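Local coordinates for XPF endonuclease (Aeropyrum pernix, PDB 2BGW), which is a magnesium-binding, structure-specific DNA endonuclease that probably cuts branched or damaged DNA during nucleotide excision repair, at residues Tyr43-Val51 / Ile130-Thr138; Leu68-Ala76 / Ala108-Arg116. All coordinates share one frame; numbering follows the deposited sequence.

Contact 1: residues Tyr43-Val51 / Ile130-Thr138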
loop_
_atom_site.group_PDB
_atom_site.type_symbol
_atom_site.label_atom_id
_atom_site.label_comp_id
_atom_site.label_asym_id
_atom_site.label_seq_id
_atom_site.Cartn_x
_atom_site.Cartn_y
_atom_site.Cartn_z
ATOM N N TYR A 43 -1.505 -2.417 9.129
ATOM C CA TYR A 43 -1.033 -1.269 9.867
ATOM C C TYR A 43 -1.321 0.005 9.118
ATOM O O TYR A 43 -0.916 0.142 7.974
ATOM C CB TYR A 43 0.462 -1.380 10.134
ATOM C CG TYR A 43 0.798 -2.481 11.063
ATOM C CD1 TYR A 43 1.051 -3.759 10.578
ATOM C CD2 TYR A 43 0.845 -2.276 12.419
ATOM C CE1 TYR A 43 1.353 -4.805 11.423
ATOM C CE2 TYR A 43 1.152 -3.306 13.280
ATOM C CZ TYR A 43 1.399 -4.571 12.765
ATOM O OH TYR A 43 1.693 -5.614 13.591
ATOM N N LEU A 44 -2.022 0.926 9.771
ATOM C CA LEU A 44 -2.181 2.268 9.252
ATOM C C LEU A 44 -1.040 3.165 9.765
ATOM O O LEU A 44 -0.930 3.462 10.956
ATOM C CB LEU A 44 -3.570 2.831 9.606
ATOM C CG LEU A 44 -3.833 4.232 9.030
ATOM C CD1 LEU A 44 -4.078 4.221 7.528
ATOM C CD2 LEU A 44 -4.943 4.917 9.737
ATOM N N VAL A 45 -0.213 3.633 8.854
ATOM C CA VAL A 45 1.018 4.313 9.217
ATOM C C VAL A 45 0.939 5.855 9.189
ATOM O O VAL A 45 1.439 6.520 10.070
ATOM C CB VAL A 45 2.159 3.778 8.339
ATOM C CG1 VAL A 45 3.376 4.646 8.438
ATOM C CG2 VAL A 45 2.471 2.393 8.767
ATOM N N SER A 46 0.325 6.421 8.173
ATOM C CA SER A 46 0.154 7.841 8.091
ATOM C C SER A 46 -1.129 7.916 7.304
ATOM O O SER A 46 -1.686 6.874 6.978
ATOM C CB SER A 46 1.331 8.472 7.350
ATOM O OG SER A 46 1.205 8.377 5.939
ATOM N N ASP A 47 -1.624 9.112 6.982
ATOM C CA ASP A 47 -2.951 9.196 6.339
ATOM C C ASP A 47 -2.999 8.513 4.974
ATOM O O ASP A 47 -4.063 8.167 4.485
ATOM C CB ASP A 47 -3.534 10.624 6.277
ATOM C CG ASP A 47 -5.045 10.621 5.858
ATOM O OD1 ASP A 47 -5.918 10.210 6.692
ATOM O OD2 ASP A 47 -5.356 10.983 4.672
ATOM N N SER A 48 -1.848 8.283 4.372
ATOM C CA SER A 48 -1.836 7.756 3.019
ATOM C C SER A 48 -0.833 6.629 2.815
ATOM O O SER A 48 -0.480 6.312 1.669
ATOM C CB SER A 48 -1.521 8.894 2.072
ATOM O OG SER A 48 -0.481 9.662 2.645
ATOM N N ILE A 49 -0.383 6.036 3.919
ATOM C CA ILE A 49 0.449 4.854 3.874
ATOM C C ILE A 49 -0.196 3.673 4.594
ATOM O O ILE A 49 -0.377 3.698 5.806
ATOM C CB ILE A 49 1.828 5.133 4.467
ATOM C CG1 ILE A 49 2.498 6.265 3.673
ATOM C CG2 ILE A 49 2.635 3.867 4.445
ATOM C CD1 ILE A 49 3.920 6.607 4.036
ATOM N N ILE A 50 -0.548 2.636 3.843
ATOM C CA ILE A 50 -1.061 1.423 4.455
ATOM C C ILE A 50 0.023 0.349 4.342
ATOM O O ILE A 50 0.799 0.333 3.375
ATOM C CB ILE A 50 -2.413 0.968 3.817
ATOM C CG1 ILE A 50 -3.086 -0.106 4.648
ATOM C CG2 ILE A 50 -2.215 0.428 2.427
ATOM C CD1 ILE A 50 -3.816 0.421 5.800
ATOM N N VAL A 51 0.069 -0.529 5.343
ATOM C CA VAL A 51 1.042 -1.608 5.432
ATOM C C VAL A 51 0.299 -2.924 5.586
ATOM O O VAL A 51 -0.623 -3.047 6.415
ATOM C CB VAL A 51 1.986 -1.412 6.657
ATOM C CG1 VAL A 51 2.767 -2.686 6.993
ATOM C CG2 VAL A 51 2.933 -0.271 6.420
ATOM N N ILE A 130 8.163 -0.631 10.179
ATOM C CA ILE A 130 6.913 0.099 10.392
ATOM C C ILE A 130 7.230 1.370 11.165
ATOM O O ILE A 130 6.784 2.447 10.809
ATOM C CB ILE A 130 5.843 -0.728 11.139
ATOM C CG1 ILE A 130 5.294 -1.833 10.227
ATOM C CG2 ILE A 130 4.705 0.201 11.606
ATOM C CD1 ILE A 130 4.544 -2.910 10.962
ATOM N N GLU A 131 8.029 1.232 12.217
ATOM C CA GLU A 131 8.337 2.363 13.080
ATOM C C GLU A 131 9.082 3.480 12.335
ATOM O O GLU A 131 8.858 4.645 12.586
ATOM C CB GLU A 131 9.117 1.860 14.284
ATOM C CG GLU A 131 9.359 2.874 15.329
ATOM C CD GLU A 131 10.737 3.403 15.276
ATOM O OE1 GLU A 131 11.629 2.636 14.946
ATOM O OE2 GLU A 131 10.957 4.583 15.571
ATOM N N SER A 132 9.940 3.109 11.396
ATOM C CA SER A 132 10.718 4.070 10.652
ATOM C C SER A 132 9.849 4.810 9.651
ATOM O O SER A 132 9.993 6.007 9.463
ATOM C CB SER A 132 11.862 3.348 9.943
ATOM O OG SER A 132 12.960 3.136 10.819
ATOM N N LEU A 133 8.947 4.073 9.007
ATOM C CA LEU A 133 7.990 4.627 8.091
ATOM C C LEU A 133 7.077 5.636 8.789
ATOM O O LEU A 133 6.891 6.754 8.303
ATOM C CB LEU A 133 7.174 3.513 7.484
ATOM C CG LEU A 133 7.834 2.683 6.398
ATOM C CD1 LEU A 133 6.970 1.474 6.157
ATOM C CD2 LEU A 133 8.081 3.447 5.077
ATOM N N ALA A 134 6.514 5.223 9.918
ATOM C CA ALA A 134 5.759 6.090 10.804
ATOM C C ALA A 134 6.482 7.391 11.048
ATOM O O ALA A 134 5.886 8.449 10.892
ATOM C CB ALA A 134 5.496 5.407 12.146
ATOM N N ARG A 135 7.759 7.322 11.416
ATOM C CA ARG A 135 8.524 8.514 11.704
ATOM C C ARG A 135 8.793 9.305 10.467
ATOM O O ARG A 135 8.537 10.514 10.437
ATOM C CB ARG A 135 9.834 8.165 12.343
ATOM C CG ARG A 135 9.667 7.505 13.649
ATOM C CD ARG A 135 10.161 8.370 14.689
ATOM N NE ARG A 135 11.121 7.643 15.496
ATOM C CZ ARG A 135 12.236 8.183 15.970
ATOM N NH1 ARG A 135 12.522 9.447 15.697
ATOM N NH2 ARG A 135 13.059 7.461 16.711
ATOM N N LEU A 136 9.293 8.645 9.438
ATOM C CA LEU A 136 9.701 9.365 8.249
ATOM C C LEU A 136 8.595 10.150 7.577
ATOM O O LEU A 136 8.863 11.142 6.939
ATOM C CB LEU A 136 10.320 8.409 7.225
ATOM C CG LEU A 136 11.830 8.202 7.326
ATOM C CD1 LEU A 136 12.198 6.792 6.885
ATOM C CD2 LEU A 136 12.600 9.262 6.533
ATOM N N SER A 137 7.364 9.677 7.690
ATOM C CA SER A 137 6.274 10.125 6.817
ATOM C C SER A 137 5.486 11.202 7.496
ATOM O O SER A 137 4.755 11.941 6.860
ATOM C CB SER A 137 5.322 8.973 6.513
ATOM O OG SER A 137 4.622 8.633 7.702
ATOM N N THR A 138 5.574 11.192 8.813
ATOM C CA THR A 138 5.295 12.332 9.657
ATOM C C THR A 138 6.440 13.250 9.214
ATOM O O THR A 138 6.972 12.967 8.161
ATOM C CB THR A 138 5.332 11.795 11.031
ATOM O OG1 THR A 138 4.064 11.173 11.264
ATOM C CG2 THR A 138 5.560 12.866 11.990
#

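Contact 2: residues Leu68-Ala76 / Ala108-Arg116. With SO4 (sulfate ion), chain K; nucleotides of chain D; nucleotides of chain C.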
loop_
_atom_site.group_PDB
_atom_site.type_symbol
_atom_site.label_atom_id
_atom_site.label_comp_id
_atom_site.label_asym_id
_atom_site.label_seq_id
_atom_site.Cartn_x
_atom_site.Cartn_y
_atom_site.Cartn_z
ATOM N N LEU A 68 -3.581 -13.050 -3.166
ATOM C CA LEU A 68 -2.582 -11.973 -3.184
ATOM C C LEU A 68 -2.892 -10.770 -4.061
ATOM O O LEU A 68 -2.825 -9.637 -3.597
ATOM C CB LEU A 68 -1.204 -12.495 -3.551
ATOM C CG LEU A 68 -0.098 -11.433 -3.499
ATOM C CD1 LEU A 68 0.172 -10.943 -2.055
ATOM C CD2 LEU A 68 1.171 -11.929 -4.164
ATOM N N PHE A 69 -3.202 -10.992 -5.323
ATOM C CA PHE A 69 -3.402 -9.859 -6.196
ATOM C C PHE A 69 -4.768 -9.176 -6.042
ATOM O O PHE A 69 -4.958 -8.036 -6.504
ATOM C CB PHE A 69 -3.149 -10.270 -7.628
ATOM C CG PHE A 69 -1.713 -10.354 -7.963
ATOM C CD1 PHE A 69 -0.900 -11.308 -7.361
ATOM C CD2 PHE A 69 -1.150 -9.467 -8.868
ATOM C CE1 PHE A 69 0.470 -11.376 -7.677
ATOM C CE2 PHE A 69 0.211 -9.524 -9.190
ATOM C CZ PHE A 69 1.018 -10.485 -8.603
ATOM N N GLU A 70 -5.725 -9.862 -5.411
ATOM C CA GLU A 70 -7.003 -9.235 -5.165
ATOM C C GLU A 70 -6.752 -8.247 -4.062
ATOM O O GLU A 70 -7.010 -7.052 -4.221
ATOM C CB GLU A 70 -8.093 -10.247 -4.806
ATOM C CG GLU A 70 -8.843 -10.800 -6.056
ATOM N N GLN A 71 -6.190 -8.730 -2.967
ATOM C CA GLN A 71 -5.746 -7.863 -1.883
ATOM C C GLN A 71 -4.854 -6.718 -2.356
ATOM O O GLN A 71 -4.922 -5.605 -1.849
ATOM C CB GLN A 71 -4.954 -8.701 -0.935
ATOM C CG GLN A 71 -4.566 -8.027 0.314
ATOM C CD GLN A 71 -4.146 -9.067 1.324
ATOM O OE1 GLN A 71 -4.031 -10.258 0.986
ATOM N NE2 GLN A 71 -3.928 -8.647 2.566
ATOM N N ALA A 72 -4.019 -7.010 -3.336
ATOM C CA ALA A 72 -3.017 -6.074 -3.772
ATOM C C ALA A 72 -3.661 -4.882 -4.398
ATOM O O ALA A 72 -3.340 -3.761 -4.064
ATOM C CB ALA A 72 -2.052 -6.735 -4.770
ATOM N N SER A 73 -4.561 -5.148 -5.328
ATOM C CA SER A 73 -5.235 -4.109 -6.099
ATOM C C SER A 73 -6.215 -3.284 -5.245
ATOM O O SER A 73 -6.423 -2.102 -5.512
ATOM C CB SER A 73 -5.963 -4.727 -7.300
ATOM O OG SER A 73 -6.911 -5.700 -6.849
ATOM N N ARG A 74 -6.810 -3.900 -4.231
ATOM C CA ARG A 74 -7.624 -3.150 -3.306
ATOM C C ARG A 74 -6.771 -2.088 -2.612
ATOM O O ARG A 74 -7.084 -0.884 -2.677
ATOM C CB ARG A 74 -8.256 -4.069 -2.277
ATOM C CG ARG A 74 -9.752 -3.815 -2.166
ATOM C CD ARG A 74 -10.450 -4.878 -1.362
ATOM N NE ARG A 74 -10.061 -4.790 0.043
ATOM C CZ ARG A 74 -10.878 -5.072 1.056
ATOM N NH1 ARG A 74 -12.133 -5.453 0.813
ATOM N NH2 ARG A 74 -10.448 -4.973 2.312
ATOM N N LEU A 75 -5.669 -2.529 -1.993
ATOM C CA LEU A 75 -4.800 -1.627 -1.281
ATOM C C LEU A 75 -4.359 -0.488 -2.172
ATOM O O LEU A 75 -4.408 0.672 -1.769
ATOM C CB LEU A 75 -3.626 -2.369 -0.684
ATOM C CG LEU A 75 -3.937 -3.422 0.379
ATOM C CD1 LEU A 75 -2.691 -4.236 0.635
ATOM C CD2 LEU A 75 -4.473 -2.882 1.691
ATOM N N ALA A 76 -3.993 -0.802 -3.405
ATOM C CA ALA A 76 -3.458 0.183 -4.313
ATOM C C ALA A 76 -4.504 1.188 -4.781
ATOM O O ALA A 76 -4.163 2.321 -5.137
ATOM C CB ALA A 76 -2.802 -0.505 -5.484
ATOM N N ALA A 108 5.664 -7.735 -10.444
ATOM C CA ALA A 108 4.327 -7.294 -10.905
ATOM C C ALA A 108 3.569 -6.420 -9.897
ATOM O O ALA A 108 2.996 -5.392 -10.282
ATOM C CB ALA A 108 3.456 -8.499 -11.311
ATOM N N LEU A 109 3.544 -6.837 -8.624
ATOM C CA LEU A 109 2.972 -6.026 -7.560
ATOM C C LEU A 109 3.592 -4.642 -7.590
ATOM O O LEU A 109 2.927 -3.659 -7.305
ATOM C CB LEU A 109 3.274 -6.624 -6.223
ATOM C CG LEU A 109 2.611 -7.937 -5.908
ATOM C CD1 LEU A 109 3.372 -8.550 -4.786
ATOM C CD2 LEU A 109 1.194 -7.709 -5.502
ATOM N N GLN A 110 4.871 -4.584 -7.956
ATOM C CA GLN A 110 5.641 -3.358 -7.981
ATOM C C GLN A 110 5.373 -2.542 -9.225
ATOM O O GLN A 110 5.237 -1.348 -9.137
ATOM C CB GLN A 110 7.132 -3.672 -7.911
ATOM C CG GLN A 110 7.730 -3.928 -6.509
ATOM C CD GLN A 110 8.282 -2.657 -5.910
ATOM O OE1 GLN A 110 7.668 -1.581 -6.034
ATOM N NE2 GLN A 110 9.439 -2.757 -5.260
ATOM N N LEU A 111 5.322 -3.160 -10.392
ATOM C CA LEU A 111 5.139 -2.396 -11.631
ATOM C C LEU A 111 3.675 -2.185 -12.023
ATOM O O LEU A 111 3.322 -1.173 -12.609
ATOM C CB LEU A 111 5.868 -3.061 -12.798
ATOM C CG LEU A 111 7.367 -2.874 -13.026
ATOM C CD1 LEU A 111 7.724 -3.157 -14.496
ATOM C CD2 LEU A 111 7.798 -1.472 -12.648
ATOM N N ASP A 112 2.828 -3.156 -11.721
ATOM C CA ASP A 112 1.430 -3.105 -12.137
ATOM C C ASP A 112 0.571 -2.150 -11.301
ATOM O O ASP A 112 -0.223 -1.406 -11.844
ATOM C CB ASP A 112 0.818 -4.519 -12.114
ATOM C CG ASP A 112 1.191 -5.351 -13.350
ATOM O OD1 ASP A 112 1.840 -4.811 -14.318
ATOM O OD2 ASP A 112 0.818 -6.559 -13.328
ATOM N N TYR A 113 0.717 -2.186 -9.983
ATOM C CA TYR A 113 -0.035 -1.290 -9.148
ATOM C C TYR A 113 0.825 -0.396 -8.239
ATOM O O TYR A 113 0.330 0.109 -7.226
ATOM C CB TYR A 113 -1.022 -2.059 -8.278
ATOM C CG TYR A 113 -1.659 -3.316 -8.839
ATOM C CD1 TYR A 113 -1.151 -4.565 -8.494
ATOM C CD2 TYR A 113 -2.811 -3.275 -9.620
ATOM C CE1 TYR A 113 -1.735 -5.752 -8.937
ATOM C CE2 TYR A 113 -3.417 -4.479 -10.085
ATOM C CZ TYR A 113 -2.854 -5.722 -9.728
ATOM O OH TYR A 113 -3.368 -6.949 -10.149
ATOM N N GLY A 114 2.091 -0.192 -8.592
ATOM C CA GLY A 114 3.006 0.593 -7.776
ATOM C C GLY A 114 3.203 0.204 -6.312
ATOM O O GLY A 114 3.700 1.016 -5.534
ATOM N N ILE A 115 2.825 -1.013 -5.908
ATOM C CA ILE A 115 2.991 -1.415 -4.515
ATOM C C ILE A 115 4.465 -1.439 -4.224
ATOM O O ILE A 115 5.272 -1.539 -5.147
ATOM C CB ILE A 115 2.344 -2.765 -4.220
ATOM C CG1 ILE A 115 0.856 -2.590 -3.985
ATOM C CG2 ILE A 115 2.890 -3.396 -2.958
ATOM C CD1 ILE A 115 0.012 -3.116 -5.120
ATOM N N ARG A 116 4.811 -1.290 -2.946
ATOM C CA ARG A 116 6.212 -1.237 -2.482
ATOM C C ARG A 116 6.500 -2.393 -1.543
ATOM O O ARG A 116 5.693 -2.699 -0.649
ATOM C CB ARG A 116 6.517 0.109 -1.815
ATOM C CG ARG A 116 6.542 1.226 -2.809
ATOM C CD ARG A 116 6.623 2.574 -2.186
ATOM N NE ARG A 116 6.828 3.598 -3.205
ATOM C CZ ARG A 116 8.024 3.918 -3.689
ATOM N NH1 ARG A 116 9.099 3.288 -3.247
ATOM N NH2 ARG A 116 8.156 4.850 -4.624
HETATM S S SO4 K . 5.626 5.950 -7.495
HETATM O O1 SO4 K . 5.532 4.785 -8.383
HETATM O O2 SO4 K . 4.528 6.842 -7.860
HETATM O O3 SO4 K . 5.416 5.531 -6.088
HETATM O O4 SO4 K . 6.908 6.651 -7.707
ATOM O "O5'" DT D 1 7.164 2.221 -9.934
ATOM C "C5'" DT D 1 6.416 3.054 -10.794
ATOM C "C4'" DT D 1 5.334 2.220 -11.422
ATOM O "O4'" DT D 1 4.239 1.971 -10.513
ATOM C "C3'" DT D 1 4.747 3.032 -12.536
ATOM O "O3'" DT D 1 4.917 2.352 -13.719
ATOM C "C2'" DT D 1 3.270 3.245 -12.217
ATOM C "C1'" DT D 1 3.021 2.166 -11.196
ATOM N N1 DT D 1 1.985 2.586 -10.264
ATOM C C2 DT D 1 0.679 2.141 -10.451
ATOM O O2 DT D 1 0.316 1.415 -11.351
ATOM N N3 DT D 1 -0.224 2.575 -9.518
ATOM C C4 DT D 1 0.065 3.408 -8.449
ATOM O O4 DT D 1 -0.821 3.739 -7.677
ATOM C C5 DT D 1 1.443 3.850 -8.308
ATOM C C7 DT D 1 1.844 4.834 -7.245
ATOM C C6 DT D 1 2.330 3.420 -9.217
ATOM P P DA C 15 -11.709 -1.255 -10.984
ATOM O OP1 DA C 15 -12.576 -2.039 -11.882
ATOM O OP2 DA C 15 -12.086 -1.107 -9.555
ATOM O "O5'" DA C 15 -10.251 -1.892 -11.075
ATOM C "C5'" DA C 15 -9.758 -2.112 -12.400
ATOM C "C4'" DA C 15 -8.263 -2.328 -12.367
ATOM O "O4'" DA C 15 -7.628 -1.116 -11.864
ATOM C "C3'" DA C 15 -7.875 -3.443 -11.395
ATOM O "O3'" DA C 15 -7.392 -4.593 -12.098
ATOM C "C2'" DA C 15 -6.818 -2.821 -10.481
ATOM C "C1'" DA C 15 -6.453 -1.516 -11.198
ATOM N N9 DA C 15 -5.948 -0.534 -10.238
ATOM C C8 DA C 15 -6.553 -0.110 -9.085
ATOM N N7 DA C 15 -5.820 0.741 -8.401
ATOM C C5 DA C 15 -4.655 0.873 -9.145
ATOM C C6 DA C 15 -3.471 1.619 -8.939
ATOM N N6 DA C 15 -3.267 2.430 -7.892
ATOM N N1 DA C 15 -2.502 1.502 -9.869
ATOM C C2 DA C 15 -2.726 0.690 -10.912
ATOM N N3 DA C 15 -3.783 -0.069 -11.204
ATOM C C4 DA C 15 -4.718 0.078 -10.271
#

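Contact 1: residues Tyr43-Val51 / Ile130-Thr138
Ile130 lays its CD1 methyl over the face of the Tyr43 ring, 3.6 Å from the ring centroid and 11° off the normal, a CH-pi contact in which the two side chains meet at about a right angle. The ring reaches that methyl with CG anti to its own carbonyl carbon (chi1 -67°), while its hydroxyl is hydrogen-bonded to Glu17. An alanine in place of Tyr43 would probably leave the Ile130 methyl without its aromatic floor and Glu17 without this hydroxyl partner. Val45, on the strand, sets CG1 against the helix backbone, 3.5 Å from Ala134 N, and turns CG2 to Ile130 CG2. On the neighbouring strand, Val51 CG1 lies 4.2 Å from Ile130 CG1. At the turn end, Ile49 CD1 rests 3.7 Å from Ser137 CB. Ser137 OG points back to its own helix, bonding Leu133 O at 3.0 Å, so the hydroxyl is satisfied while meeting Ser46 CB. The hairpin is fixed by the reciprocal bonds of Tyr43 and Val51, N to O, and by a type I turn from Ser46 to Ile49. A beta hairpin covered by a helix in this way belongs to the PDDEXK-type nuclease core of the ERCC4 domain.

Contact 2: residues Leu68-Ala76 / Ala108-Arg116
The Phe69 ring has Leu109 CD2 over the centre of one face, 10° off the normal, and Tyr113 OH in its plane at the edge; Ala108 CB also sits near that plane, 4.0 Å from Phe69 CE2. The Tyr113 ring is covered on both faces, by Asp112 CB toward the rim on one and by Ser73 on the other, where Ser73 CB stands 4.2 Å from the ring centroid. Its edge takes Phe69 CD2 and, in chain C, the base of DA15. The Phe69 and Tyr113 side chains cross at about a right angle, with Tyr113 OH 3.6 Å from Phe69 CD2.

Along helix 67-78, Ala72 and Ala76 let larger side chains come close. Leu109 CD2 comes within 3.5 Å of Ala72 CB, Leu109 CD1 meets Leu68 CD2 where those side chains cross, and Ala76 CB packs 3.7 Å from Tyr113 CB. Ile115 CD1 lies 3.6 Å from Ala72 O and also touches Ala76 CB. The helices run roughly parallel, their segment axes crossing at -34°.

One end of this interface meets DNA. Ala76 O accepts a bond from DA15 N6 of chain C at 2.9 Å, and Gly114 N lies against the base of DT1 of chain D, where a beta carbon would probably run into the thymine; its positive phi (55°) also favours glycine. Arg116 NH2 bonds sulfate O3 at 3.2 Å, an ion probably from the crystallisation liquor, and also Gly114 O of the second subunit. The contact between the two segments is therefore mainly apolar, whereas its DNA-facing end offers uncharged backbone and aromatic atoms to the bases.

How the contacts relate
Contact 2 falls within the stretch of chain that contact 1 brings together, and their centres lie 18 Å apart. They pack on opposite faces of the central sheet: Ile49 and Val51 turn to helix 123-137, while the intervening Ile50 puts CG2 4.1 Å from Leu75 CD2 of helix 67-78. The magnesium site formed by Asp42, Glu52 and Arg53 is close to both, with the ion about 7 Å from the Tyr43 side chain and about 9 Å from that of Leu68. Both contacts also reach the dimer interface, where Leu133 of contact 1 packs on Leu111 of the second subunit. Bound DNA touches contact 2, whereas the nearest atom of contact 1 is about 9 Å from it.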